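Local coordinates for protein halorhodopsin (Halobacterium salinarum, PDB 2JAF) that pumps chloride across the membrane of a halophilic archaeon, driven by light absorbed by its retinal chromophore, at residues A163-S168 with I212-G217; T181-S186 with E194-L199. The protein carries 2 engineered substitutions. One frame throughout, in Å; residues are numbered along the deposited sequence.

Interaction 1 of 2, residues A163-S168 with I212-G217. With RET (retinal), chain G.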
loop_
_atom_site.group_PDB
_atom_site.type_symbol
_atom_site.label_atom_id
_atom_site.label_comp_id
_atom_site.label_asym_id
_atom_site.label_seq_id
_atom_site.Cartn_x
_atom_site.Cartn_y
_atom_site.Cartn_z
ATOM N N ALA A 163 -17.824 13.645 7.954
ATOM C CA ALA A 163 -17.868 12.306 8.526
ATOM C C ALA A 163 -16.509 11.638 8.270
ATOM O O ALA A 163 -15.988 10.920 9.126
ATOM C CB ALA A 163 -19.002 11.490 7.893
ATOM N N PHE A 164 -15.926 11.879 7.096
ATOM C CA PHE A 164 -14.615 11.303 6.789
ATOM C C PHE A 164 -13.559 11.936 7.701
ATOM O O PHE A 164 -12.635 11.261 8.169
ATOM C CB PHE A 164 -14.232 11.543 5.323
ATOM C CG PHE A 164 -14.742 10.489 4.369
ATOM C CD1 PHE A 164 -14.409 9.146 4.547
ATOM C CD2 PHE A 164 -15.531 10.845 3.273
ATOM C CE1 PHE A 164 -14.851 8.168 3.642
ATOM C CE2 PHE A 164 -15.980 9.877 2.362
ATOM C CZ PHE A 164 -15.639 8.538 2.548
ATOM N N TYR A 165 -13.697 13.235 7.942
ATOM C CA TYR A 165 -12.761 13.951 8.807
ATOM C C TYR A 165 -12.800 13.306 10.188
ATOM O O TYR A 165 -11.761 13.079 10.801
ATOM C CB TYR A 165 -13.145 15.436 8.886
ATOM C CG TYR A 165 -12.273 16.288 9.796
ATOM C CD1 TYR A 165 -12.486 16.320 11.178
ATOM C CD2 TYR A 165 -11.259 17.087 9.267
ATOM C CE1 TYR A 165 -11.702 17.141 12.014
ATOM C CE2 TYR A 165 -10.469 17.902 10.090
ATOM C CZ TYR A 165 -10.698 17.923 11.457
ATOM O OH TYR A 165 -9.909 18.711 12.263
ATOM N N ALA A 166 -14.004 12.993 10.665
ATOM C CA ALA A 166 -14.162 12.366 11.975
ATOM C C ALA A 166 -13.518 10.973 12.044
ATOM O O ALA A 166 -12.854 10.634 13.025
ATOM C CB ALA A 166 -15.666 12.282 12.336
ATOM N N ILE A 167 -13.726 10.154 11.017
ATOM C CA ILE A 167 -13.145 8.814 10.998
ATOM C C ILE A 167 -11.623 8.901 10.916
ATOM O O ILE A 167 -10.909 8.101 11.522
ATOM C CB ILE A 167 -13.676 7.984 9.805
ATOM C CG1 ILE A 167 -15.174 7.730 9.976
ATOM C CG2 ILE A 167 -12.951 6.643 9.730
ATOM C CD1 ILE A 167 -15.516 6.895 11.200
ATOM N N SER A 168 -11.124 9.877 10.170
ATOM C CA SER A 168 -9.681 10.065 10.057
ATOM C C SER A 168 -9.129 10.358 11.456
ATOM O O SER A 168 -8.059 9.875 11.827
ATOM C CB SER A 168 -9.380 11.233 9.116
ATOM O OG SER A 168 -7.989 11.431 8.965
ATOM N N ILE A 212 -6.021 20.787 12.302
ATOM C CA ILE A 212 -6.465 22.135 12.647
ATOM C C ILE A 212 -6.420 22.988 11.385
ATOM O O ILE A 212 -7.351 23.740 11.099
ATOM C CB ILE A 212 -5.562 22.762 13.734
ATOM C CG1 ILE A 212 -5.772 22.013 15.051
ATOM C CG2 ILE A 212 -5.877 24.246 13.903
ATOM C CD1 ILE A 212 -4.912 22.512 16.201
ATOM N N VAL A 213 -5.333 22.869 10.627
ATOM C CA VAL A 213 -5.192 23.629 9.394
ATOM C C VAL A 213 -6.310 23.237 8.430
ATOM O O VAL A 213 -6.922 24.101 7.800
ATOM C CB VAL A 213 -3.827 23.359 8.708
ATOM C CG1 VAL A 213 -3.815 23.973 7.313
ATOM C CG2 VAL A 213 -2.692 23.964 9.536
ATOM N N TRP A 214 -6.578 21.938 8.319
ATOM C CA TRP A 214 -7.626 21.465 7.409
ATOM C C TRP A 214 -8.977 22.069 7.781
ATOM O O TRP A 214 -9.706 22.577 6.921
ATOM C CB TRP A 214 -7.744 19.940 7.455
ATOM C CG TRP A 214 -8.484 19.354 6.267
ATOM C CD1 TRP A 214 -7.933 18.924 5.099
ATOM C CD2 TRP A 214 -9.904 19.166 6.134
ATOM N NE1 TRP A 214 -8.917 18.474 4.244
ATOM C CE2 TRP A 214 -10.134 18.613 4.855
ATOM C CE3 TRP A 214 -11.001 19.411 6.971
ATOM C CZ2 TRP A 214 -11.422 18.299 4.389
ATOM C CZ3 TRP A 214 -12.289 19.097 6.504
ATOM C CH2 TRP A 214 -12.480 18.549 5.228
ATOM N N ALA A 215 -9.299 22.013 9.072
ATOM C CA ALA A 215 -10.562 22.540 9.579
ATOM C C ALA A 215 -10.694 24.056 9.477
ATOM O O ALA A 215 -11.771 24.567 9.176
ATOM C CB ALA A 215 -10.759 22.105 11.030
ATOM N N VAL A 216 -9.611 24.778 9.749
ATOM C CA VAL A 216 -9.649 26.237 9.690
ATOM C C VAL A 216 -9.562 26.758 8.256
ATOM O O VAL A 216 -10.162 27.791 7.924
ATOM C CB VAL A 216 -8.503 26.843 10.540
ATOM C CG1 VAL A 216 -8.440 28.356 10.359
ATOM C CG2 VAL A 216 -8.726 26.497 12.001
ATOM N N GLY A 217 -8.837 26.026 7.414
ATOM C CA GLY A 217 -8.657 26.412 6.022
ATOM C C GLY A 217 -9.842 26.263 5.082
ATOM O O GLY A 217 -10.929 25.839 5.468
HETATM C C1 RET G . -6.177 15.318 8.113
HETATM C C2 RET G . -7.744 15.622 7.978
HETATM C C3 RET G . -8.703 14.606 8.646
HETATM C C4 RET G . -8.415 14.505 10.214
HETATM C C5 RET G . -6.899 14.272 10.596
HETATM C C6 RET G . -5.778 14.665 9.597
HETATM C C7 RET G . -4.363 14.324 9.971
HETATM C C8 RET G . -3.186 14.412 9.294
HETATM C C9 RET G . -1.884 14.264 9.886
HETATM C C10 RET G . -0.897 14.540 8.938
HETATM C C11 RET G . 0.456 14.512 9.200
HETATM C C12 RET G . 1.365 14.868 8.191
HETATM C C13 RET G . 2.809 14.792 8.352
HETATM C C14 RET G . 3.509 15.153 7.163
HETATM C C15 RET G . 4.855 14.978 6.950
HETATM C C16 RET G . -5.886 14.314 6.939
HETATM C C17 RET G . -5.440 16.731 7.846
HETATM C C18 RET G . -6.656 13.676 11.974
HETATM C C19 RET G . -1.678 13.996 11.482
HETATM C C20 RET G . 3.481 14.402 9.682
#

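Interaction 2 of 2, residues T181-S186 with E194-L199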
loop_
_atom_site.group_PDB
_atom_site.type_symbol
_atom_site.label_atom_id
_atom_site.label_comp_id
_atom_site.label_asym_id
_atom_site.label_seq_id
_atom_site.Cartn_x
_atom_site.Cartn_y
_atom_site.Cartn_z
ATOM N N THR A 181 1.407 4.229 24.995
ATOM C CA THR A 181 1.425 2.960 25.709
ATOM C C THR A 181 2.601 2.026 25.418
ATOM O O THR A 181 3.711 2.270 25.892
ATOM C CB THR A 181 0.087 2.184 25.518
ATOM O OG1 THR A 181 -0.172 1.972 24.124
ATOM C CG2 THR A 181 -1.067 2.966 26.129
ATOM N N ASP A 182 2.372 0.968 24.643
ATOM C CA ASP A 182 3.425 -0.010 24.372
ATOM C C ASP A 182 4.711 0.484 23.710
ATOM O O ASP A 182 5.781 -0.050 23.987
ATOM C CB ASP A 182 2.854 -1.198 23.588
ATOM C CG ASP A 182 2.380 -0.815 22.211
ATOM O OD1 ASP A 182 1.612 0.160 22.095
ATOM O OD2 ASP A 182 2.771 -1.500 21.244
ATOM N N TRP A 183 4.629 1.492 22.847
ATOM C CA TRP A 183 5.838 2.007 22.209
ATOM C C TRP A 183 6.738 2.681 23.243
ATOM O O TRP A 183 7.962 2.676 23.110
ATOM C CB TRP A 183 5.483 2.998 21.093
ATOM C CG TRP A 183 5.080 2.327 19.811
ATOM C CD1 TRP A 183 4.349 1.179 19.681
ATOM C CD2 TRP A 183 5.348 2.785 18.480
ATOM N NE1 TRP A 183 4.145 0.897 18.353
ATOM C CE2 TRP A 183 4.745 1.865 17.593
ATOM C CE3 TRP A 183 6.035 3.883 17.950
ATOM C CZ2 TRP A 183 4.811 2.008 16.204
ATOM C CZ3 TRP A 183 6.100 4.027 16.568
ATOM C CH2 TRP A 183 5.492 3.094 15.712
ATOM N N ALA A 184 6.126 3.254 24.277
ATOM C CA ALA A 184 6.879 3.923 25.336
ATOM C C ALA A 184 7.548 2.899 26.245
ATOM O O ALA A 184 8.681 3.098 26.691
ATOM C CB ALA A 184 5.956 4.818 26.149
ATOM N N ALA A 185 6.841 1.807 26.519
ATOM C CA ALA A 185 7.376 0.754 27.371
ATOM C C ALA A 185 8.524 0.055 26.653
ATOM O O ALA A 185 9.479 -0.400 27.283
ATOM C CB ALA A 185 6.282 -0.248 27.717
ATOM N N SER A 186 8.428 -0.024 25.331
ATOM C CA SER A 186 9.468 -0.660 24.539
ATOM C C SER A 186 10.734 0.189 24.537
ATOM O O SER A 186 11.840 -0.333 24.675
ATOM C CB SER A 186 8.981 -0.882 23.110
ATOM O OG SER A 186 7.871 -1.766 23.098
ATOM N N GLU A 194 14.541 8.421 26.813
ATOM C CA GLU A 194 14.810 9.860 26.813
ATOM C C GLU A 194 14.557 10.521 25.459
ATOM O O GLU A 194 13.845 11.524 25.376
ATOM C CB GLU A 194 16.257 10.123 27.243
ATOM C CG GLU A 194 17.308 9.579 26.275
ATOM C CD GLU A 194 17.123 8.097 25.970
ATOM O OE1 GLU A 194 17.327 7.260 26.878
ATOM O OE2 GLU A 194 16.765 7.770 24.817
ATOM N N ILE A 195 15.144 9.970 24.402
ATOM C CA ILE A 195 14.960 10.531 23.068
ATOM C C ILE A 195 13.536 10.268 22.564
ATOM O O ILE A 195 12.944 11.103 21.877
ATOM C CB ILE A 195 15.993 9.951 22.070
ATOM C CG1 ILE A 195 15.767 10.546 20.677
ATOM C CG2 ILE A 195 15.911 8.434 22.052
ATOM C CD1 ILE A 195 15.906 12.066 20.629
ATOM N N PHE A 196 12.986 9.111 22.915
ATOM C CA PHE A 196 11.629 8.775 22.500
ATOM C C PHE A 196 10.641 9.790 23.075
ATOM O O PHE A 196 9.760 10.275 22.368
ATOM C CB PHE A 196 11.240 7.377 22.991
ATOM C CG PHE A 196 9.819 7.001 22.672
ATOM C CD1 PHE A 196 9.454 6.635 21.381
ATOM C CD2 PHE A 196 8.836 7.050 23.654
ATOM C CE1 PHE A 196 8.123 6.322 21.072
ATOM C CE2 PHE A 196 7.505 6.739 23.356
ATOM C CZ PHE A 196 7.155 6.375 22.060
ATOM N N ASP A 197 10.782 10.092 24.361
ATOM C CA ASP A 197 9.893 11.043 25.027
ATOM C C ASP A 197 9.955 12.426 24.377
ATOM O O ASP A 197 8.941 13.118 24.268
ATOM C CB ASP A 197 10.228 11.147 26.520
ATOM C CG ASP A 197 9.820 9.907 27.301
ATOM O OD1 ASP A 197 8.945 9.152 26.826
ATOM O OD2 ASP A 197 10.358 9.690 28.406
ATOM N N THR A 198 11.149 12.830 23.950
ATOM C CA THR A 198 11.316 14.114 23.282
ATOM C C THR A 198 10.606 14.078 21.930
ATOM O O THR A 198 9.829 14.976 21.591
ATOM C CB THR A 198 12.810 14.419 23.042
ATOM O OG1 THR A 198 13.446 14.683 24.296
ATOM C CG2 THR A 198 12.979 15.626 22.125
ATOM N N LEU A 199 10.874 13.028 21.162
ATOM C CA LEU A 199 10.283 12.887 19.834
ATOM C C LEU A 199 8.776 12.690 19.884
ATOM O O LEU A 199 8.059 13.109 18.971
ATOM C CB LEU A 199 10.944 11.719 19.088
ATOM C CG LEU A 199 12.442 11.898 18.801
ATOM C CD1 LEU A 199 12.984 10.662 18.100
ATOM C CD2 LEU A 199 12.664 13.138 17.939
#

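Interaction 1 of 2, residues A163-S168 with I212-G217
Y165 and W214 reach toward each other from two helices whose axes stay 12.4 Å apart and run antiparallel at 168°, so this pair of large rings does most of the bridging. The tight spot is small: CD2 of Y165 lies 3.3 Å from CE3 of W214, and the rings come from opposite sides and overlap only along one border. With centroids 5.3 Å apart and planes inclined at 38°, the pair is oblique, neither a parallel stack nor a T-shape. Both side chains are extended, the Y165 CG anti to its own N (chi1 178°), which sends the phenol straight across the gap.

The retinal ring lies against both. Its C4 sits over one face of the tyrosine ring, 3.9 Å above the plane and displaced toward the rim, while C2 covers a face of the W214 indole. From the helix of Y165, S168 also takes part: its OG comes within 3.3 Å of retinal C3, while that hydroxyl is hydrogen-bonded to the M144 carbonyl.

Toward the other side the contact thins out. A215 offers just its CB, 3.7 Å from the Y165 OH, and beyond it the contact runs out at exposed I212, whose CB points away from the other helix. An octyl glucoside molecule touches Y165 as well. Elsewhere on helix 158-180, A163, F164 and I167 face the second subunit and pack on its L78 and G79.

No hydrogen bond joins the two segments. The phenol OH is instead bonded to the carbonyl of P211, one residue before I212, which ties the hydroxyl end of the ring to the partner helix. The chemistry is thus an apolar aromatic wall for the ring end of the chromophore, with its polar tyrosine oxygen satisfied at the periphery.

Interaction 2 of 2, residues T181-S186 with E194-L199
F196 drives its phenyl ring against the backbone and side chains of W183 and A184, and the rest of segment 194-199 mostly faces other neighbours. At its start, the side chains of E194 and I195 pack on W252 of helix 227-255, and I195 also meets L126.

Next comes F196. With its CG anti to the backbone N (chi1 176°), the F196 ring reaches across to the start of helix 182-190. F196 CE2 approaches CA of A184 at 3.5 Å and the methyl CB of the same alanine at 3.7 Å. The small alanine lets the ring come almost onto the main chain, and the nearest CA pair, A184 and F196, is 7.4 Å apart. F196 CZ lies 3.9 Å from CB of W183, while the carbonyl O of W183 stands over one face of the F196 ring, 3.9 Å above the plane and shifted toward the rim. The indole presents its edge to F196 CE1 and continues toward helix 131-153, its NE1 hydrogen-bonded to S133 OG, which D182 OD2 also engages.

D197 follows, its carboxylate in a long, weak ion pair with R200. One turn beyond I195, L199 is buried against F245, L249 and L126.

The contact therefore closes the short turn linking helix 182-190 to helix 193-216. F196 and W183 both rest on L123 of helix 106-127, W183 continues onto L134 and V137 of helix 131-153, and the side chains of I195 and L199 tie the same segment to helix 227-255.

Both contacts draw on helix 193-216, interaction 2 near its start and interaction 1 at its end, and their partners, helices 158-180 and 182-190, follow each other in the chain. Interaction 2 is thus nested within the loop that interaction 1 closes. Their centres are 27 Å apart and their nearest atoms about 16 Å, so they do not touch. Interaction 1 supplies three of the sixteen residues of the retinal pocket, whereas the W183 side chain in interaction 2 remains about 13 Å from the chromophore. One contact borders the ligand; the other joins helix ends within the same seven-helix rhodopsin-type bundle.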